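Local coordinates for putative fusidic acid resistance protein (Staphylococcus aureus, PDB 2YB5), which confers resistance to the antibiotic fusidic acid, probably by binding elongation factor G and helping to clear it from the ribosome, at residues N5-Y10 with D47-K52; Q85-P90 with K116-L121; D166-L171 with I190-F195. All blocks are in the same frame, centred on the assembly; numbering follows the deposited sequence.

In the fold
From the N terminus, 5-10 leads into helix 9-27, and contact 1 closes the first helical pair by setting this lead-in against the end of helix 35-50. The chain runs on through helices 59-63 and 70-80 to 85-90, where contact 2 opens; it closes at 116-121, just as the sheet begins, and so joins the helical N-terminal part to the zinc-finger part. Contact 3 then pairs strands 167-172 and 186-191 beside the zinc ion. The three loops follow one another in series, neither nesting nor crossing. Contact 2 is the bridge in space: it touches contact 1 through Ile7 and Gln85, and contact 3 through Tyr120 and Ser194.

Contact 1. Residues N5-Y10 with D47-K52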
# COMPACT_ATOMS: atom_id res chain seq x y z
N ASN A 5 -17.37 7.43 4.44
CA ASN A 5 -16.92 8.74 3.98
C ASN A 5 -15.39 8.82 4.12
O ASN A 5 -14.83 9.87 4.42
CB ASN A 5 -17.62 9.85 4.78
CG ASN A 5 -17.76 11.16 4.01
OD1 ASN A 5 -17.98 11.18 2.79
ND2 ASN A 5 -17.65 12.27 4.73
N LYS A 6 -14.72 7.69 3.89
CA LYS A 6 -13.26 7.63 3.91
C LYS A 6 -12.72 6.60 2.92
O LYS A 6 -13.47 5.77 2.41
CB LYS A 6 -12.72 7.35 5.32
CG LYS A 6 -13.65 6.63 6.25
CD LYS A 6 -12.96 6.34 7.58
CE LYS A 6 -12.77 7.61 8.43
NZ LYS A 6 -12.26 7.24 9.79
N ILE A 7 -11.42 6.67 2.65
CA ILE A 7 -10.81 5.87 1.58
C ILE A 7 -9.78 4.90 2.12
O ILE A 7 -9.26 5.06 3.22
CB ILE A 7 -10.13 6.78 0.51
CG1 ILE A 7 -9.05 7.67 1.13
CG2 ILE A 7 -11.17 7.63 -0.20
CD1 ILE A 7 -8.04 8.18 0.14
N GLU A 8 -9.46 3.89 1.31
CA GLU A 8 -8.46 2.90 1.69
C GLU A 8 -7.06 3.50 1.63
O GLU A 8 -6.81 4.47 0.89
CB GLU A 8 -8.57 1.67 0.80
CG GLU A 8 -9.94 0.98 0.84
CD GLU A 8 -10.34 0.54 2.24
OE1 GLU A 8 -9.46 0.12 3.03
OE2 GLU A 8 -11.55 0.59 2.55
N VAL A 9 -6.15 2.96 2.43
CA VAL A 9 -4.75 3.37 2.44
C VAL A 9 -4.12 3.30 1.04
O VAL A 9 -3.40 4.22 0.63
CB VAL A 9 -3.92 2.50 3.44
CG1 VAL A 9 -2.43 2.67 3.22
CG2 VAL A 9 -4.29 2.85 4.89
N TYR A 10 -4.39 2.22 0.31
CA TYR A 10 -3.85 2.10 -1.05
C TYR A 10 -4.38 3.18 -2.03
O TYR A 10 -3.66 3.61 -2.91
CB TYR A 10 -4.05 0.69 -1.61
CG TYR A 10 -5.48 0.25 -1.82
CD1 TYR A 10 -6.15 0.51 -3.02
CD2 TYR A 10 -6.15 -0.48 -0.85
CE1 TYR A 10 -7.45 0.09 -3.23
CE2 TYR A 10 -7.45 -0.90 -1.04
CZ TYR A 10 -8.09 -0.62 -2.23
OH TYR A 10 -9.38 -1.05 -2.41
N ASP A 47 -12.22 11.40 -8.60
CA ASP A 47 -13.00 10.17 -8.68
C ASP A 47 -12.75 9.26 -7.47
O ASP A 47 -13.68 8.65 -6.95
CB ASP A 47 -12.74 9.44 -10.01
CG ASP A 47 -13.39 10.14 -11.20
OD1 ASP A 47 -14.30 10.99 -11.00
OD2 ASP A 47 -12.99 9.85 -12.35
N ILE A 48 -11.50 9.19 -7.01
CA ILE A 48 -11.15 8.41 -5.82
C ILE A 48 -11.99 8.84 -4.61
O ILE A 48 -12.33 8.01 -3.76
CB ILE A 48 -9.64 8.52 -5.48
CG1 ILE A 48 -8.80 7.74 -6.49
CG2 ILE A 48 -9.35 8.03 -4.07
CD1 ILE A 48 -7.32 7.97 -6.36
N PHE A 49 -12.34 10.12 -4.55
CA PHE A 49 -13.20 10.64 -3.48
C PHE A 49 -14.69 10.64 -3.84
O PHE A 49 -15.52 10.49 -2.95
CB PHE A 49 -12.73 12.03 -3.06
CG PHE A 49 -11.41 12.02 -2.33
CD1 PHE A 49 -11.35 11.70 -0.97
CD2 PHE A 49 -10.22 12.27 -3.00
CE1 PHE A 49 -10.14 11.68 -0.29
CE2 PHE A 49 -9.01 12.25 -2.33
CZ PHE A 49 -8.97 11.95 -0.97
N LYS A 50 -15.03 10.79 -5.12
CA LYS A 50 -16.44 10.74 -5.54
C LYS A 50 -17.07 9.39 -5.21
O LYS A 50 -18.18 9.32 -4.69
CB LYS A 50 -16.62 11.03 -7.04
CG LYS A 50 -16.57 12.51 -7.42
CD LYS A 50 -17.64 12.89 -8.45
CE LYS A 50 -17.52 12.09 -9.75
NZ LYS A 50 -18.34 12.69 -10.85
N GLU A 51 -16.34 8.32 -5.52
CA GLU A 51 -16.76 6.95 -5.17
C GLU A 51 -17.28 6.84 -3.72
O GLU A 51 -18.22 6.10 -3.46
CB GLU A 51 -15.58 5.98 -5.39
CG GLU A 51 -15.91 4.49 -5.26
CD GLU A 51 -14.66 3.61 -5.20
OE1 GLU A 51 -13.60 4.03 -5.74
OE2 GLU A 51 -14.72 2.52 -4.60
N LYS A 52 -16.66 7.59 -2.80
CA LYS A 52 -16.99 7.53 -1.37
C LYS A 52 -17.72 8.78 -0.85
O LYS A 52 -17.78 9.00 0.36
CB LYS A 52 -15.71 7.29 -0.56
CG LYS A 52 -15.05 5.94 -0.81
CD LYS A 52 -15.79 4.81 -0.10
CE LYS A 52 -15.04 3.48 -0.22
NZ LYS A 52 -15.08 2.93 -1.60
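Ile7 carries the apolar part of this contact, turning both branches of its side chain toward Ile48 and Phe49 near the C-terminal end of helix 35-50. With chi1 at 58°, CG1 sits between the backbone N and the carbonyl carbon; Ile7 CD1 ends 4.0 Å from Phe49 CZ, approaching the ring obliquely. The other branch, Ile7 CG2, lies 4.3 Å from CG2 of Ile48 and 3.8 Å from the Ile48 carbonyl O. Val15 of helix 9-27 touches both Ile48 and Phe49, so the same apolar layer runs on between the helices.

Lys52 adds a second part through the methylenes of its side chain. It runs past the Lys6 carbonyl, with Lys52 CD 3.6 Å from Lys6 O, while Lys52 CG meets Ile7 CG2 at 4.3 Å. The chain bends at chi2 (-77°) and again at chi4, bringing Lys52 NZ back to its own neighbour: a salt bridge of 3.0 Å to Glu51 OE2. Glu8 OE2 is 5.9 Å from Lys52 NZ, near enough to add some electrostatic attraction, perhaps, without touching.

Glu8 is the N-cap residue of helix 9-27, and Ile7 also makes backbone hydrogen bonds to Tyr83 and Gln85. This is helix-end packing within the helical elongation factor G-binding region.

Contact 2. Residues Q85-P90 with K116-L121; sequences QDFEIP and KEISYL
With CG of Phe87 trans to the backbone N (chi1 -176°), the ring swings across to 116-121, and chi1 of 49° in Ile118 raises CD1 over one face of it. This is the join between the helical N-terminal region and the treble-clef zinc-finger region, made by two irregular segments that run alongside each other. The Ile118 methyl makes a CH-pi contact, Ile118 CD1 lying 4.2 Å from the Phe87 ring centroid and 28° off its normal. At the ring edge, near its plane, the Ser119 carbonyl O comes within 3.4 Å of Phe87 CE1. The side chains of Leu121 and Phe87 cross at about a right angle, with Leu121 CB 3.9 Å from Phe87 CE2. Beyond it Ile89 extends the apolar strip, and Ile113 touches Ile89, Ile118 and Leu121 from a loop.

Ser119 N and Tyr120 N both donate to Asn198 OD1, which ties this backbone to helix 194-200, while the Tyr120 side chain turns to Cys197 of the zinc site. At the other end Asp86 is held twice: its OD2 hydrogen-bonds Thr115 OG1, and Lys116, bent at chi4, brings NZ round to form a salt bridge, 3.1 Å from Asp86 OD1 on the syn side of the carboxylate, somewhat out of its plane.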
# COMPACT_ATOMS: atom_id res chain seq x y z
N GLN A 85 -9.24 5.47 5.94
CA GLN A 85 -9.73 4.33 6.74
C GLN A 85 -8.56 3.51 7.29
O GLN A 85 -7.84 2.86 6.52
CB GLN A 85 -10.62 3.44 5.86
CG GLN A 85 -11.17 2.19 6.53
CD GLN A 85 -12.27 2.49 7.52
OE1 GLN A 85 -12.22 2.05 8.67
NE2 GLN A 85 -13.29 3.24 7.09
N ASP A 86 -8.38 3.54 8.60
CA ASP A 86 -7.28 2.81 9.24
C ASP A 86 -7.37 1.30 9.02
O ASP A 86 -8.45 0.73 8.91
CB ASP A 86 -7.25 3.05 10.76
CG ASP A 86 -6.85 4.45 11.11
OD1 ASP A 86 -7.69 5.36 10.99
OD2 ASP A 86 -5.68 4.65 11.52
N PHE A 87 -6.20 0.68 8.96
CA PHE A 87 -6.09 -0.77 8.92
C PHE A 87 -6.45 -1.29 10.31
O PHE A 87 -5.90 -0.83 11.30
CB PHE A 87 -4.66 -1.15 8.57
CG PHE A 87 -4.44 -2.62 8.42
CD1 PHE A 87 -4.61 -3.23 7.19
CD2 PHE A 87 -4.06 -3.40 9.50
CE1 PHE A 87 -4.39 -4.58 7.02
CE2 PHE A 87 -3.85 -4.75 9.36
CZ PHE A 87 -4.02 -5.35 8.11
N GLU A 88 -7.40 -2.23 10.36
CA GLU A 88 -7.74 -2.92 11.61
C GLU A 88 -6.84 -4.13 11.78
O GLU A 88 -6.72 -4.97 10.87
CB GLU A 88 -9.21 -3.35 11.61
CG GLU A 88 -10.16 -2.15 11.48
CD GLU A 88 -11.62 -2.53 11.51
OE1 GLU A 88 -11.94 -3.74 11.58
OE2 GLU A 88 -12.46 -1.61 11.48
N ILE A 89 -6.16 -4.19 12.91
CA ILE A 89 -5.24 -5.26 13.20
C ILE A 89 -6.00 -6.27 14.04
O ILE A 89 -6.60 -5.90 15.05
CB ILE A 89 -4.02 -4.77 14.00
CG1 ILE A 89 -3.30 -3.63 13.26
CG2 ILE A 89 -3.07 -5.92 14.23
CD1 ILE A 89 -1.95 -3.26 13.88
N PRO A 90 -6.00 -7.55 13.64
CA PRO A 90 -6.73 -8.56 14.39
C PRO A 90 -6.35 -8.62 15.88
O PRO A 90 -5.22 -8.31 16.23
CB PRO A 90 -6.30 -9.87 13.72
CG PRO A 90 -5.84 -9.51 12.40
CD PRO A 90 -5.31 -8.11 12.46
N LYS A 116 -2.62 4.12 9.28
CA LYS A 116 -3.00 4.83 8.07
C LYS A 116 -1.95 4.67 6.95
O LYS A 116 -2.03 5.33 5.92
CB LYS A 116 -3.21 6.32 8.37
CG LYS A 116 -4.31 6.61 9.39
CD LYS A 116 -4.35 8.08 9.75
CE LYS A 116 -5.40 8.38 10.80
NZ LYS A 116 -6.79 8.23 10.28
N GLU A 117 -0.96 3.80 7.18
CA GLU A 117 0.13 3.60 6.23
C GLU A 117 0.26 2.18 5.72
O GLU A 117 1.18 1.88 4.95
CB GLU A 117 1.46 3.99 6.88
CG GLU A 117 1.53 5.41 7.37
CD GLU A 117 2.95 5.80 7.72
OE1 GLU A 117 3.61 5.01 8.43
OE2 GLU A 117 3.41 6.87 7.26
N ILE A 118 -0.66 1.31 6.12
CA ILE A 118 -0.61 -0.07 5.63
C ILE A 118 -1.93 -0.55 5.06
O ILE A 118 -3.00 -0.29 5.62
CB ILE A 118 -0.09 -1.06 6.71
CG1 ILE A 118 -0.81 -0.89 8.03
CG2 ILE A 118 1.42 -0.92 6.90
CD1 ILE A 118 -0.56 -2.08 8.97
N SER A 119 -1.83 -1.20 3.91
CA SER A 119 -2.92 -1.92 3.29
C SER A 119 -2.85 -3.37 3.72
O SER A 119 -3.85 -4.08 3.72
CB SER A 119 -2.83 -1.82 1.78
OG SER A 119 -3.04 -0.48 1.36
N TYR A 120 -1.66 -3.84 4.04
CA TYR A 120 -1.51 -5.16 4.63
C TYR A 120 -0.43 -5.16 5.71
O TYR A 120 0.52 -4.37 5.66
CB TYR A 120 -1.19 -6.19 3.54
CG TYR A 120 0.21 -6.17 3.00
CD1 TYR A 120 1.22 -6.90 3.61
CD2 TYR A 120 0.52 -5.48 1.82
CE1 TYR A 120 2.52 -6.90 3.09
CE2 TYR A 120 1.78 -5.47 1.31
CZ TYR A 120 2.78 -6.20 1.94
OH TYR A 120 4.05 -6.20 1.40
N LEU A 121 -0.58 -6.06 6.66
CA LEU A 121 0.37 -6.15 7.77
C LEU A 121 1.37 -7.27 7.53
O LEU A 121 1.01 -8.46 7.57
CB LEU A 121 -0.38 -6.40 9.08
CG LEU A 121 0.50 -6.42 10.33
CD1 LEU A 121 1.37 -5.17 10.40
CD2 LEU A 121 -0.40 -6.56 11.56

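Contact 3. Residues D166-L171 with I190-F195; sequences DTSLFL and ICYDSF. With ZN (zinc ion), chain C.
Residues 167-168 and 190-191 pair as antiparallel strands, Ser168 with Ile190 as a hydrogen-bonded pair and Thr167 with Cys191 as a non-hydrogen-bonded one whose CA atoms are 4.4 Å apart. Ser168 N donates to Ile190 O (2.9 Å) and Ile190 N returns a bond to Ser168 O, with the donor tilted 28° from the carbonyl plane. Ile190 O also takes a CA-H...O contact from Thr167 CA, at 3.1 Å. Past the strand end the ladder gains one more rung: Tyr192 N donates to Asp166 O at 3.0 Å and almost straight (176°). A water donates to that same oxygen and accepts from Asp193 N, so Asp166 O is gripped both directly and through solvent as the chain leaves the sheet.

Ser168 and Ile190 share a face of the sheet. Ile190 CD1 reaches obliquely across to Phe170, 3.5 Å from its CB. Ser168 OG lies 3.5 Å from Tyr192 CD1, though its hydrogen bond goes to Ser150 O; Thr167 OG1 bonds Val154 O. Cys191 points away from 166-171. Cys191 SG, trans to the carbonyl carbon (chi1 -64°), binds the zinc ion at 2.1 Å, and Cys158, Cys161 and Cys197 complete the four-cysteine site. Two residues on, Asp193 caps the next helix: its OD1 accepts from Phe195 N at 3.0 Å, met from above the carboxylate plane.

Strand, zinc ligand and capped helix in succession match the second half of a treble-clef finger, with Cys197 in helix 194-200 as the last ligand. Strand 186-191 is an edge strand of the five-stranded antiparallel sheet and 167-172 lies between it and 142-149, while Phe210 of helix 204-214 packs against both Phe170 and Ile190.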
# COMPACT_ATOMS: atom_id res chain seq x y z
N ASP A 166 14.69 -3.51 -2.01
CA ASP A 166 15.48 -4.60 -1.45
C ASP A 166 14.53 -5.77 -1.25
O ASP A 166 13.66 -5.72 -0.39
CB ASP A 166 16.14 -4.19 -0.13
CG ASP A 166 17.16 -3.08 -0.29
OD1 ASP A 166 17.90 -3.06 -1.30
OD2 ASP A 166 17.24 -2.21 0.60
N THR A 167 14.68 -6.80 -2.08
CA THR A 167 13.73 -7.90 -2.14
C THR A 167 14.34 -9.22 -1.68
O THR A 167 15.56 -9.37 -1.63
CB THR A 167 13.19 -8.09 -3.57
OG1 THR A 167 14.19 -8.70 -4.39
CG2 THR A 167 12.77 -6.74 -4.19
N SER A 168 13.49 -10.16 -1.32
CA SER A 168 13.91 -11.53 -1.08
C SER A 168 12.82 -12.47 -1.54
O SER A 168 11.66 -12.07 -1.69
CB SER A 168 14.17 -11.79 0.39
OG SER A 168 15.14 -10.90 0.91
N LEU A 169 13.20 -13.72 -1.74
CA LEU A 169 12.28 -14.71 -2.25
C LEU A 169 11.39 -15.18 -1.11
O LEU A 169 11.87 -15.71 -0.11
CB LEU A 169 13.04 -15.90 -2.86
CG LEU A 169 12.19 -17.01 -3.46
CD1 LEU A 169 11.26 -16.48 -4.55
CD2 LEU A 169 13.10 -18.13 -4.01
N PHE A 170 10.09 -14.96 -1.28
CA PHE A 170 9.09 -15.42 -0.33
C PHE A 170 8.50 -16.73 -0.85
O PHE A 170 7.85 -16.75 -1.89
CB PHE A 170 7.98 -14.37 -0.18
CG PHE A 170 6.86 -14.79 0.73
CD1 PHE A 170 5.80 -15.56 0.25
CD2 PHE A 170 6.82 -14.37 2.06
CE1 PHE A 170 4.73 -15.93 1.10
CE2 PHE A 170 5.77 -14.74 2.90
CZ PHE A 170 4.74 -15.52 2.43
N LEU A 171 8.74 -17.82 -0.11
CA LEU A 171 8.24 -19.13 -0.49
C LEU A 171 7.10 -19.57 0.41
O LEU A 171 7.26 -19.67 1.63
CB LEU A 171 9.37 -20.17 -0.44
CG LEU A 171 10.42 -20.02 -1.55
CD1 LEU A 171 11.43 -21.15 -1.49
CD2 LEU A 171 9.76 -19.97 -2.89
N ILE A 190 9.68 -10.34 -3.17
CA ILE A 190 8.92 -9.23 -2.63
C ILE A 190 9.80 -8.38 -1.70
O ILE A 190 10.89 -8.80 -1.30
CB ILE A 190 7.69 -9.71 -1.83
CG1 ILE A 190 8.11 -10.57 -0.63
CG2 ILE A 190 6.71 -10.45 -2.74
CD1 ILE A 190 6.94 -11.04 0.26
N CYS A 191 9.30 -7.20 -1.35
CA CYS A 191 9.99 -6.29 -0.45
C CYS A 191 10.28 -7.02 0.85
O CYS A 191 9.38 -7.60 1.46
CB CYS A 191 9.14 -5.05 -0.17
SG CYS A 191 8.76 -3.92 -1.60
N TYR A 192 11.54 -7.03 1.28
CA TYR A 192 11.89 -7.59 2.57
C TYR A 192 11.13 -6.87 3.69
O TYR A 192 10.63 -7.50 4.62
CB TYR A 192 13.38 -7.46 2.83
CG TYR A 192 13.80 -8.26 4.03
CD1 TYR A 192 13.87 -9.64 3.97
CD2 TYR A 192 14.08 -7.63 5.25
CE1 TYR A 192 14.22 -10.40 5.07
CE2 TYR A 192 14.45 -8.38 6.36
CZ TYR A 192 14.51 -9.76 6.26
OH TYR A 192 14.88 -10.54 7.33
N ASP A 193 11.08 -5.55 3.58
CA ASP A 193 10.40 -4.68 4.53
C ASP A 193 9.00 -4.33 4.00
O ASP A 193 8.85 -3.51 3.11
CB ASP A 193 11.25 -3.41 4.72
CG ASP A 193 10.59 -2.41 5.63
OD1 ASP A 193 9.54 -2.70 6.22
OD2 ASP A 193 11.15 -1.30 5.74
N SER A 194 7.98 -4.97 4.57
CA SER A 194 6.60 -4.80 4.13
C SER A 194 6.08 -3.39 4.39
O SER A 194 5.15 -2.94 3.72
CB SER A 194 5.70 -5.83 4.81
OG SER A 194 6.12 -7.15 4.46
N PHE A 195 6.68 -2.67 5.34
CA PHE A 195 6.28 -1.29 5.60
C PHE A 195 6.69 -0.36 4.48
O PHE A 195 5.91 0.50 4.07
CB PHE A 195 6.77 -0.85 6.98
CG PHE A 195 6.20 -1.70 8.08
CD1 PHE A 195 4.95 -1.43 8.60
CD2 PHE A 195 6.87 -2.85 8.51
CE1 PHE A 195 4.39 -2.24 9.58
CE2 PHE A 195 6.31 -3.67 9.48
CZ PHE A 195 5.07 -3.36 10.02
ZN ZN C . 6.81 -4.25 -2.39
O HOH W 1 12.48 -4.11 1.41